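Side-chain contacts in alpha-actinin-like protein 1 (Schizosaccharomyces pombe, PDB 5BVR), which binds actin filaments and takes part in forming and organising the actin ring of cytokinesis, the chain here being its tandem calponin-homology actin-binding domain: residues Lys82-Pro87 with Ile112-Ile117; Lys76-Ile81 with Leu105-Thr110; Ala163-His166 with Leu172-Tyr175; Arg14-Trp19 with Ile220-Ala225. All blocks are in the same frame, centred on the assembly; numbering follows the deposited sequence.

Contact 1. Residues Lys82-Pro87 with Ile112-Ile117; sequences KSKGMP and ILRFTI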
# COMPACT_ATOMS: atom_id res chain seq x y z
N LYS A 82 19.27 -1.78 -3.88
CA LYS A 82 20.00 -2.88 -4.50
C LYS A 82 20.68 -3.75 -3.45
O LYS A 82 20.67 -4.98 -3.55
CB LYS A 82 21.02 -2.33 -5.49
CG LYS A 82 21.82 -3.38 -6.22
CD LYS A 82 22.81 -2.75 -7.19
CE LYS A 82 23.63 -3.82 -7.92
NZ LYS A 82 24.62 -3.21 -8.86
N SER A 83 21.27 -3.11 -2.44
CA SER A 83 21.99 -3.82 -1.38
C SER A 83 21.09 -4.79 -0.61
O SER A 83 21.58 -5.75 -0.00
CB SER A 83 22.62 -2.84 -0.40
OG SER A 83 21.70 -2.41 0.58
N LYS A 84 19.79 -4.53 -0.64
CA LYS A 84 18.80 -5.39 0.02
C LYS A 84 18.25 -6.45 -0.93
O LYS A 84 17.29 -7.14 -0.59
CB LYS A 84 17.65 -4.55 0.60
CG LYS A 84 18.10 -3.45 1.57
CD LYS A 84 18.46 -3.98 2.95
CE LYS A 84 17.22 -4.34 3.76
NZ LYS A 84 17.57 -4.98 5.06
N GLY A 85 18.84 -6.58 -2.11
CA GLY A 85 18.44 -7.61 -3.06
C GLY A 85 17.19 -7.33 -3.87
O GLY A 85 16.60 -8.25 -4.45
N MET A 86 16.78 -6.06 -3.93
CA MET A 86 15.63 -5.71 -4.74
C MET A 86 16.06 -5.33 -6.12
O MET A 86 17.06 -4.63 -6.28
CB MET A 86 14.88 -4.52 -4.14
CG MET A 86 13.90 -4.89 -3.06
SD MET A 86 13.39 -3.50 -2.08
CE MET A 86 14.84 -3.17 -1.09
N PRO A 87 15.27 -5.74 -7.13
CA PRO A 87 15.56 -5.41 -8.53
C PRO A 87 15.39 -3.93 -8.80
O PRO A 87 14.37 -3.36 -8.41
CB PRO A 87 14.49 -6.18 -9.29
CG PRO A 87 13.34 -6.24 -8.34
CD PRO A 87 13.95 -6.39 -6.99
N ILE A 112 6.87 -1.41 -1.71
CA ILE A 112 5.67 -1.92 -1.05
C ILE A 112 5.78 -3.43 -0.97
O ILE A 112 5.52 -4.05 0.07
CB ILE A 112 4.40 -1.46 -1.81
CG1 ILE A 112 4.21 0.04 -1.62
CG2 ILE A 112 3.16 -2.18 -1.27
CD1 ILE A 112 3.17 0.66 -2.56
N LEU A 113 6.19 -4.05 -2.05
CA LEU A 113 6.24 -5.51 -2.08
C LEU A 113 7.23 -6.02 -1.05
O LEU A 113 6.94 -6.94 -0.29
CB LEU A 113 6.62 -5.99 -3.48
CG LEU A 113 6.66 -7.52 -3.64
CD1 LEU A 113 5.33 -8.16 -3.24
CD2 LEU A 113 7.03 -7.86 -5.08
N ARG A 114 8.38 -5.36 -0.95
CA ARG A 114 9.41 -5.86 -0.07
C ARG A 114 9.10 -5.56 1.39
O ARG A 114 9.26 -6.41 2.26
CB ARG A 114 10.76 -5.26 -0.43
CG ARG A 114 11.87 -5.56 0.55
CD ARG A 114 12.19 -7.03 0.71
NE ARG A 114 13.41 -7.17 1.51
CZ ARG A 114 13.45 -7.08 2.83
NH1 ARG A 114 12.34 -6.87 3.53
NH2 ARG A 114 14.61 -7.19 3.46
N PHE A 115 8.64 -4.34 1.66
CA PHE A 115 8.57 -3.88 3.04
C PHE A 115 7.19 -3.99 3.67
O PHE A 115 7.03 -3.85 4.88
CB PHE A 115 9.13 -2.46 3.15
CG PHE A 115 10.60 -2.39 2.89
CD1 PHE A 115 11.49 -2.86 3.85
CD2 PHE A 115 11.08 -1.92 1.69
CE1 PHE A 115 12.85 -2.83 3.60
CE2 PHE A 115 12.44 -1.89 1.44
CZ PHE A 115 13.33 -2.34 2.41
N THR A 116 6.17 -4.24 2.86
CA THR A 116 4.82 -4.39 3.36
C THR A 116 4.24 -5.78 3.11
O THR A 116 3.42 -6.24 3.87
CB THR A 116 3.89 -3.34 2.70
OG1 THR A 116 4.28 -2.03 3.15
CG2 THR A 116 2.44 -3.55 3.01
N ILE A 117 4.63 -6.43 2.03
CA ILE A 117 4.01 -7.69 1.66
C ILE A 117 4.89 -8.91 1.86
O ILE A 117 4.41 -9.94 2.25
CB ILE A 117 3.46 -7.59 0.24
CG1 ILE A 117 2.27 -6.62 0.28
CG2 ILE A 117 3.03 -8.95 -0.30
CD1 ILE A 117 1.70 -6.29 -1.03
O HOH W 1 14.55 -8.00 -0.92

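Contact 2. Residues Lys76-Ile81 with Leu105-Thr110; sequences KALEYI and LGLIWT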
# COMPACT_ATOMS: atom_id res chain seq x y z
N LYS A 76 22.29 7.18 -3.81
CA LYS A 76 22.38 6.60 -2.47
C LYS A 76 21.18 5.71 -2.18
O LYS A 76 21.33 4.58 -1.71
CB LYS A 76 22.48 7.72 -1.42
CG LYS A 76 22.56 7.25 -0.00
CD LYS A 76 22.69 8.46 0.91
CE LYS A 76 22.63 8.08 2.36
NZ LYS A 76 23.90 7.44 2.76
N ALA A 77 19.99 6.21 -2.48
CA ALA A 77 18.77 5.44 -2.27
C ALA A 77 18.76 4.17 -3.10
O ALA A 77 18.42 3.10 -2.59
CB ALA A 77 17.57 6.28 -2.60
N LEU A 78 19.09 4.29 -4.38
CA LEU A 78 19.04 3.14 -5.27
C LEU A 78 20.06 2.10 -4.85
O LEU A 78 19.77 0.91 -4.88
CB LEU A 78 19.24 3.57 -6.73
CG LEU A 78 18.19 4.53 -7.30
CD1 LEU A 78 18.47 4.79 -8.77
CD2 LEU A 78 16.79 4.01 -7.13
N GLU A 79 21.24 2.55 -4.43
CA GLU A 79 22.25 1.60 -4.00
C GLU A 79 21.78 0.87 -2.74
O GLU A 79 22.00 -0.34 -2.63
CB GLU A 79 23.60 2.31 -3.79
CG GLU A 79 24.27 2.68 -5.11
CD GLU A 79 24.47 1.48 -6.02
OE1 GLU A 79 24.92 0.42 -5.53
OE2 GLU A 79 24.15 1.59 -7.23
N TYR A 80 21.10 1.57 -1.83
CA TYR A 80 20.55 0.90 -0.64
C TYR A 80 19.54 -0.18 -1.05
O TYR A 80 19.58 -1.32 -0.58
CB TYR A 80 19.92 1.91 0.32
CG TYR A 80 19.21 1.22 1.46
CD1 TYR A 80 19.92 0.73 2.55
CD2 TYR A 80 17.84 1.02 1.42
CE1 TYR A 80 19.28 0.08 3.58
CE2 TYR A 80 17.19 0.38 2.45
CZ TYR A 80 17.91 -0.09 3.52
OH TYR A 80 17.24 -0.74 4.54
N ILE A 81 18.63 0.19 -1.95
CA ILE A 81 17.62 -0.75 -2.43
C ILE A 81 18.25 -2.00 -3.06
O ILE A 81 17.87 -3.15 -2.74
CB ILE A 81 16.68 -0.03 -3.41
CG1 ILE A 81 15.88 1.04 -2.64
CG2 ILE A 81 15.73 -1.02 -4.08
CD1 ILE A 81 15.11 2.02 -3.55
N LEU A 105 6.63 4.84 -10.15
CA LEU A 105 5.58 3.97 -9.60
C LEU A 105 6.08 2.56 -9.50
O LEU A 105 5.74 1.86 -8.53
CB LEU A 105 4.31 4.04 -10.42
CG LEU A 105 3.60 5.40 -10.37
CD1 LEU A 105 2.37 5.36 -11.25
CD2 LEU A 105 3.24 5.84 -8.94
N GLY A 106 6.84 2.10 -10.49
CA GLY A 106 7.48 0.79 -10.45
C GLY A 106 8.37 0.59 -9.24
O GLY A 106 8.36 -0.45 -8.59
N LEU A 107 9.17 1.61 -8.95
CA LEU A 107 10.06 1.55 -7.83
C LEU A 107 9.29 1.50 -6.52
O LEU A 107 9.61 0.70 -5.64
CB LEU A 107 11.00 2.74 -7.84
CG LEU A 107 12.06 2.76 -6.74
CD1 LEU A 107 12.96 1.55 -6.82
CD2 LEU A 107 12.86 4.04 -6.84
N ILE A 108 8.27 2.34 -6.38
CA ILE A 108 7.48 2.35 -5.17
C ILE A 108 6.81 0.98 -4.97
O ILE A 108 6.78 0.47 -3.86
CB ILE A 108 6.47 3.49 -5.15
CG1 ILE A 108 7.23 4.82 -5.15
CG2 ILE A 108 5.56 3.38 -3.92
CD1 ILE A 108 6.38 5.99 -5.38
N TRP A 109 6.31 0.37 -6.04
CA TRP A 109 5.74 -0.96 -5.89
C TRP A 109 6.79 -1.96 -5.37
O TRP A 109 6.51 -2.75 -4.48
CB TRP A 109 5.14 -1.48 -7.20
CG TRP A 109 4.69 -2.91 -7.07
CD1 TRP A 109 5.19 -3.98 -7.74
CD2 TRP A 109 3.70 -3.42 -6.16
NE1 TRP A 109 4.56 -5.13 -7.34
CE2 TRP A 109 3.63 -4.81 -6.37
CE3 TRP A 109 2.85 -2.83 -5.22
CZ2 TRP A 109 2.77 -5.64 -5.65
CZ3 TRP A 109 1.98 -3.64 -4.51
CH2 TRP A 109 1.94 -5.03 -4.74
N THR A 110 8.01 -1.87 -5.87
CA THR A 110 9.07 -2.75 -5.40
C THR A 110 9.24 -2.61 -3.88
O THR A 110 9.42 -3.61 -3.18
CB THR A 110 10.37 -2.43 -6.15
OG1 THR A 110 10.20 -2.83 -7.52
CG2 THR A 110 11.54 -3.23 -5.60

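Contact 3. Residues Ala163-His166 with Leu172-Tyr175; sequences ALIH and LLDY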
# COMPACT_ATOMS: atom_id res chain seq x y z
N ALA A 163 -16.66 -8.45 5.28
CA ALA A 163 -16.55 -9.75 5.94
C ALA A 163 -15.27 -9.81 6.75
O ALA A 163 -15.27 -10.36 7.86
CB ALA A 163 -16.57 -10.86 4.92
N LEU A 164 -14.17 -9.27 6.22
CA LEU A 164 -12.92 -9.27 6.97
C LEU A 164 -13.09 -8.55 8.29
O LEU A 164 -12.62 -9.02 9.31
CB LEU A 164 -11.81 -8.62 6.16
CG LEU A 164 -11.11 -9.46 5.10
CD1 LEU A 164 -10.10 -8.60 4.34
CD2 LEU A 164 -10.41 -10.66 5.69
N ILE A 165 -13.74 -7.40 8.26
CA ILE A 165 -13.95 -6.61 9.46
C ILE A 165 -14.88 -7.36 10.42
O ILE A 165 -14.57 -7.49 11.62
CB ILE A 165 -14.55 -5.24 9.13
CG1 ILE A 165 -13.51 -4.42 8.36
CG2 ILE A 165 -14.94 -4.50 10.40
CD1 ILE A 165 -14.06 -3.15 7.77
N HIS A 166 -15.99 -7.85 9.91
CA HIS A 166 -16.95 -8.55 10.75
C HIS A 166 -16.34 -9.76 11.48
O HIS A 166 -16.61 -9.99 12.68
CB HIS A 166 -18.16 -8.99 9.92
CG HIS A 166 -19.15 -9.81 10.67
ND1 HIS A 166 -19.34 -11.14 10.41
CD2 HIS A 166 -20.01 -9.48 11.66
CE1 HIS A 166 -20.28 -11.61 11.22
NE2 HIS A 166 -20.71 -10.62 11.98
N LEU A 172 -18.36 -4.47 15.50
CA LEU A 172 -18.15 -3.21 14.76
C LEU A 172 -18.98 -3.10 13.48
O LEU A 172 -19.27 -1.99 13.00
CB LEU A 172 -16.69 -3.04 14.37
CG LEU A 172 -15.75 -2.62 15.49
CD1 LEU A 172 -14.35 -2.49 14.93
CD2 LEU A 172 -16.20 -1.30 16.14
N LEU A 173 -19.35 -4.23 12.91
CA LEU A 173 -19.97 -4.23 11.59
C LEU A 173 -20.87 -5.44 11.58
O LEU A 173 -20.38 -6.57 11.59
CB LEU A 173 -18.88 -4.31 10.50
CG LEU A 173 -19.28 -3.94 9.07
CD1 LEU A 173 -18.05 -3.65 8.21
CD2 LEU A 173 -20.07 -5.02 8.42
N ASP A 174 -22.18 -5.20 11.59
CA ASP A 174 -23.19 -6.26 11.53
C ASP A 174 -23.41 -6.73 10.09
O ASP A 174 -24.31 -6.24 9.39
CB ASP A 174 -24.50 -5.76 12.13
CG ASP A 174 -25.55 -6.85 12.25
OD1 ASP A 174 -25.33 -7.97 11.73
OD2 ASP A 174 -26.61 -6.58 12.86
N TYR A 175 -22.62 -7.71 9.68
CA TYR A 175 -22.59 -8.17 8.30
C TYR A 175 -23.95 -8.68 7.80
O TYR A 175 -24.35 -8.41 6.66
CB TYR A 175 -21.55 -9.28 8.18
CG TYR A 175 -21.34 -9.77 6.78
CD1 TYR A 175 -20.42 -9.16 5.94
CD2 TYR A 175 -22.09 -10.83 6.28
CE1 TYR A 175 -20.24 -9.59 4.65
CE2 TYR A 175 -21.92 -11.27 5.00
CZ TYR A 175 -21.00 -10.65 4.18
OH TYR A 175 -20.84 -11.10 2.90

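Contact 4. Residues Arg14-Trp19 with Ile220-Ala225; sequences RTFTKW and IMTYVA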
# COMPACT_ATOMS: atom_id res chain seq x y z
N ARG A 14 -2.31 7.68 -6.79
CA ARG A 14 -2.88 8.22 -5.59
C ARG A 14 -2.69 7.26 -4.42
O ARG A 14 -2.36 7.69 -3.32
CB ARG A 14 -4.34 8.59 -5.80
CG ARG A 14 -4.45 9.86 -6.65
CD ARG A 14 -5.89 10.25 -6.91
NE ARG A 14 -6.58 9.32 -7.78
CZ ARG A 14 -7.49 8.43 -7.38
NH1 ARG A 14 -7.86 8.33 -6.10
NH2 ARG A 14 -8.03 7.64 -8.29
N THR A 15 -2.85 5.97 -4.66
CA THR A 15 -2.73 5.00 -3.59
C THR A 15 -1.31 4.91 -3.08
O THR A 15 -1.06 4.89 -1.86
CB THR A 15 -3.20 3.61 -4.06
OG1 THR A 15 -4.57 3.67 -4.47
CG2 THR A 15 -3.09 2.60 -2.96
N PHE A 16 -0.37 4.84 -4.01
CA PHE A 16 1.05 4.81 -3.65
C PHE A 16 1.47 6.08 -2.93
O PHE A 16 2.29 6.01 -2.02
CB PHE A 16 1.94 4.58 -4.88
CG PHE A 16 1.92 3.16 -5.43
CD1 PHE A 16 1.01 2.19 -4.98
CD2 PHE A 16 2.81 2.80 -6.44
CE1 PHE A 16 1.01 0.90 -5.52
CE2 PHE A 16 2.81 1.50 -6.98
CZ PHE A 16 1.89 0.55 -6.50
N THR A 17 0.94 7.23 -3.34
CA THR A 17 1.24 8.49 -2.66
C THR A 17 0.73 8.43 -1.23
O THR A 17 1.43 8.79 -0.29
CB THR A 17 0.62 9.68 -3.40
OG1 THR A 17 1.19 9.75 -4.70
CG2 THR A 17 0.87 11.00 -2.66
N LYS A 18 -0.50 7.96 -1.05
CA LYS A 18 -1.06 7.88 0.30
C LYS A 18 -0.24 6.90 1.17
O LYS A 18 0.02 7.19 2.35
CB LYS A 18 -2.54 7.48 0.23
CG LYS A 18 -3.44 8.66 -0.15
CD LYS A 18 -4.89 8.27 -0.37
CE LYS A 18 -5.17 8.11 -1.85
NZ LYS A 18 -6.58 7.75 -2.17
N TRP A 19 0.19 5.77 0.59
CA TRP A 19 1.01 4.81 1.30
C TRP A 19 2.33 5.48 1.74
O TRP A 19 2.72 5.39 2.91
CB TRP A 19 1.27 3.58 0.43
CG TRP A 19 2.22 2.63 1.07
CD1 TRP A 19 1.93 1.65 1.99
CD2 TRP A 19 3.63 2.59 0.87
NE1 TRP A 19 3.09 0.98 2.33
CE2 TRP A 19 4.14 1.56 1.68
CE3 TRP A 19 4.51 3.32 0.08
CZ2 TRP A 19 5.50 1.24 1.70
CZ3 TRP A 19 5.84 3.01 0.10
CH2 TRP A 19 6.33 1.99 0.92
N ILE A 220 -5.04 -2.40 -4.63
CA ILE A 220 -5.84 -3.23 -3.75
C ILE A 220 -4.94 -4.00 -2.81
O ILE A 220 -5.18 -4.04 -1.60
CB ILE A 220 -6.83 -4.14 -4.53
CG1 ILE A 220 -7.93 -3.26 -5.13
CG2 ILE A 220 -7.39 -5.23 -3.64
CD1 ILE A 220 -8.80 -4.00 -6.13
N MET A 221 -3.90 -4.63 -3.34
CA MET A 221 -2.96 -5.37 -2.50
C MET A 221 -2.36 -4.48 -1.41
O MET A 221 -2.22 -4.90 -0.26
CB MET A 221 -1.83 -5.93 -3.32
CG MET A 221 -2.23 -7.09 -4.23
SD MET A 221 -0.86 -7.71 -5.22
CE MET A 221 0.18 -8.23 -3.87
N THR A 222 -1.98 -3.28 -1.78
CA THR A 222 -1.38 -2.36 -0.81
C THR A 222 -2.33 -2.10 0.35
O THR A 222 -1.91 -2.09 1.52
CB THR A 222 -0.99 -1.03 -1.48
OG1 THR A 222 -0.07 -1.29 -2.54
CG2 THR A 222 -0.32 -0.06 -0.50
N TYR A 223 -3.61 -1.86 0.04
CA TYR A 223 -4.61 -1.56 1.04
C TYR A 223 -4.97 -2.81 1.88
O TYR A 223 -5.00 -2.75 3.12
CB TYR A 223 -5.86 -0.94 0.38
CG TYR A 223 -6.95 -0.59 1.36
CD1 TYR A 223 -6.74 0.30 2.40
CD2 TYR A 223 -8.20 -1.13 1.22
CE1 TYR A 223 -7.77 0.60 3.31
CE2 TYR A 223 -9.23 -0.83 2.12
CZ TYR A 223 -9.01 0.03 3.14
OH TYR A 223 -10.01 0.31 4.04
N VAL A 224 -5.18 -3.95 1.23
CA VAL A 224 -5.54 -5.17 1.94
C VAL A 224 -4.40 -5.57 2.88
O VAL A 224 -4.66 -6.08 3.98
CB VAL A 224 -5.87 -6.28 0.95
CG1 VAL A 224 -5.98 -7.64 1.67
CG2 VAL A 224 -7.17 -5.97 0.22
N ALA A 225 -3.15 -5.35 2.49
CA ALA A 225 -2.02 -5.65 3.39
C ALA A 225 -2.15 -4.91 4.72
O ALA A 225 -1.69 -5.41 5.78
CB ALA A 225 -0.68 -5.29 2.73

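Contact 1. Residues Lys82-Pro87 with Ile112-Ile117
Met86 lies across the root of the Arg114 side chain at about a right angle, its SD 3.6 Å from Arg114 CB and nearly as near to Arg114 CG. The methionine chain runs extended as far as the sulfur and bends only at its last torsion (chi3 -73°), which turns the methyl toward Phe115, where Met86 CE comes 3.7 Å from Phe115 CE2. The approach to the ring is oblique: Met86 SD stands 5.1 Å from the centroid of the Phe115 ring and 56° off its normal, a Met-aromatic contact. Unbranched and flexible, methionine suits this place because it can lay its sulfur on the arginine methylenes and still turn its methyl to the ring. Arg114 itself covers one face of the same ring, its CG 3.8 Å above the centre. This is the first calponin-homology domain, and the contact ties the turn that ends helix 67-83 to the C-terminal end of helix 101-117; Gly85, just past the helix end, has a positive phi, which glycine adopts readily. Without the sulfur and its methyl, as with an alanine here, a gap would probably open beside Arg114 CB and Phe115 CE2, leaving the arginine chain and the ring freer to shift. Farther out the contact becomes polar. Lys84, bent at chi2 and chi3, brings its CE to 3.9 Å from Arg114 NH2, crossing the arginine at about a right angle with the two positive charges close together; a weak, long ion pair of Lys84 NZ with Glu55 probably eases this. A water donates to Lys84 O and weakly accepts from Arg114 NE, lying in the guanidinium plane at its edge.

Contact 2. Residues Lys76-Ile81 with Leu105-Thr110
Helices 67-83 and 101-117 face each other here with their backbones well apart, CA of Leu78 lying 9.5 Å from CA of Leu107 and CA of Ile81 9.3 Å from CA of Thr110. Both helices belong to the first calponin-homology domain, an all-helical fold, and the contact is part of its hydrophobic interior. Leu107 carries the meeting. Its CG is anti to the backbone N (chi1 -177°), which sends the forked end toward the facing helix, and each prong finds a different partner there, the two lying one turn apart. Leu78 brings its own CD2 to one prong, while Ile81 meets the other with the end of its longer branch; both pairs cross obliquely, methyl against methyl. A branched leucine suits this place because a single side chain can serve two residues spaced three apart. Ile81 also suits it, since CG1, anti to the carbonyl carbon (chi1 -66°), carries CD1 forward to the leucine. The contact is small and wholly apolar between these segments, so its hold comes from burial and shape. Other parts of the domain close round it: Leu88 from the following loop touches all three residues, Ile96 of helix 93-97 packs on Leu78 and Leu107, and Leu49 of helix 43-53 lies against Ile81. Leu107 CD2 sits 3.9 Å from Leu78 CD2, and Leu107 CD1 sits 3.9 Å from Ile81 CD1.

Contact 3. Residues Ala163-His166 with Leu172-Tyr175
His166 lies against Leu173 and Tyr175, joining helix 159-168 of the second calponin-homology domain to the loop that leads on toward helix 183-198. Its CB rests beside both partners, 3.7 Å from Leu173 O and about as far from Tyr175 CB. With CG anti to the backbone N (chi1 176°), the imidazole reaches out from the helix into the bend of the loop. Tyr175 CB then stands over one face of the ring, a CH-pi contact 3.6 Å from the centroid and 17° off the normal, displaced toward the CG and ND1 side. At the rim, His166 CD2 makes a short approach of 2.9 Å to Leu173 O, which lies near the ring plane, perhaps a weak C-H…O contact. Across CG from CD2, His166 ND1 is hydrogen-bonded to the hydroxyl of Tyr142, whose ring also meets that of Tyr175 edge to face. At the tip, His166 CE1 and NE2 lie at the margin of the CH-pi contact, 4.0 and 4.1 Å from Tyr175 CB. A leucine in place of His166 would probably leave the Tyr142 hydroxyl without this partner and take the flat face away from Tyr175 CB. The two aromatic rings of the contact are themselves only obliquely related, their planes at 32°. Apolar packing flanks the histidine: Tyr175 lays its ring beside Ala163, whose small methyl allows the close approach, and branched Ile165 crosses Leu173 at about a right angle, where Ile193 of helix 183-198 touches both. There Ile165 CG2 lies 3.9 Å from Leu173 CD1.

Contact 4. Residues Arg14-Trp19 with Ile220-Ala225
Thr222 meets three residues of helix 11-25. On the apolar side, chi1 of -59° puts its OG1 beside the backbone N and leaves CG2 anti to it, facing the indole of Trp19; Thr222 CG2 comes 3.8 Å from Trp19 CD1, the two side chains crossing at about a right angle. A looser touch is that of Thr15 CG2 with Thr222 CB at 4.4 Å. The polar branch behaves differently: Thr222 OG1 stands 3.9 Å from Phe16 CE1, oblique to the ring, while its hydrogen bond goes to the carbonyl of Arg218 one turn back in its own helix. Thr15 OG1 likewise bonds to Val11 O. Threonine suits both places, since it can satisfy its hydroxyl on its own backbone and present a methyl outward. The segments run in roughly the same direction, inclined by 33°, and their axis separation of 10.2 Å is spanned mainly by the large Phe16 and Trp19 rings, with Thr15 only grazing Thr222. Helix 11-25 belongs to the first calponin-homology domain and helix 217-234 to the second, making this part of the interface within the tandem actin-binding domain; Ile112 of helix 101-117 also packs on Phe16, Trp19 and Thr222. With the hydroxyls of both threonines spent within their own helices, the two domains are probably held together here by van der Waals packing alone.

How the contacts relate
From the N terminus, helix 11-25 supplies the first half of contact 4, which closes only at helix 217-234, some two hundred residues later, and ties the first calponin-homology domain to the second. Every other contact nests inside that loop. Contacts 2 and 1 open in turn on and just past helix 67-83 and both close on helix 101-117; their segments alternate, so the two cross, and they touch through Met86 and Ile81. Both also reach contact 4, contact 2 through Trp109, which packs on Phe16. Contact 3 follows in series, closing a short loop within the second domain, about 33 Å from contact 1 between centres and touching none of the others.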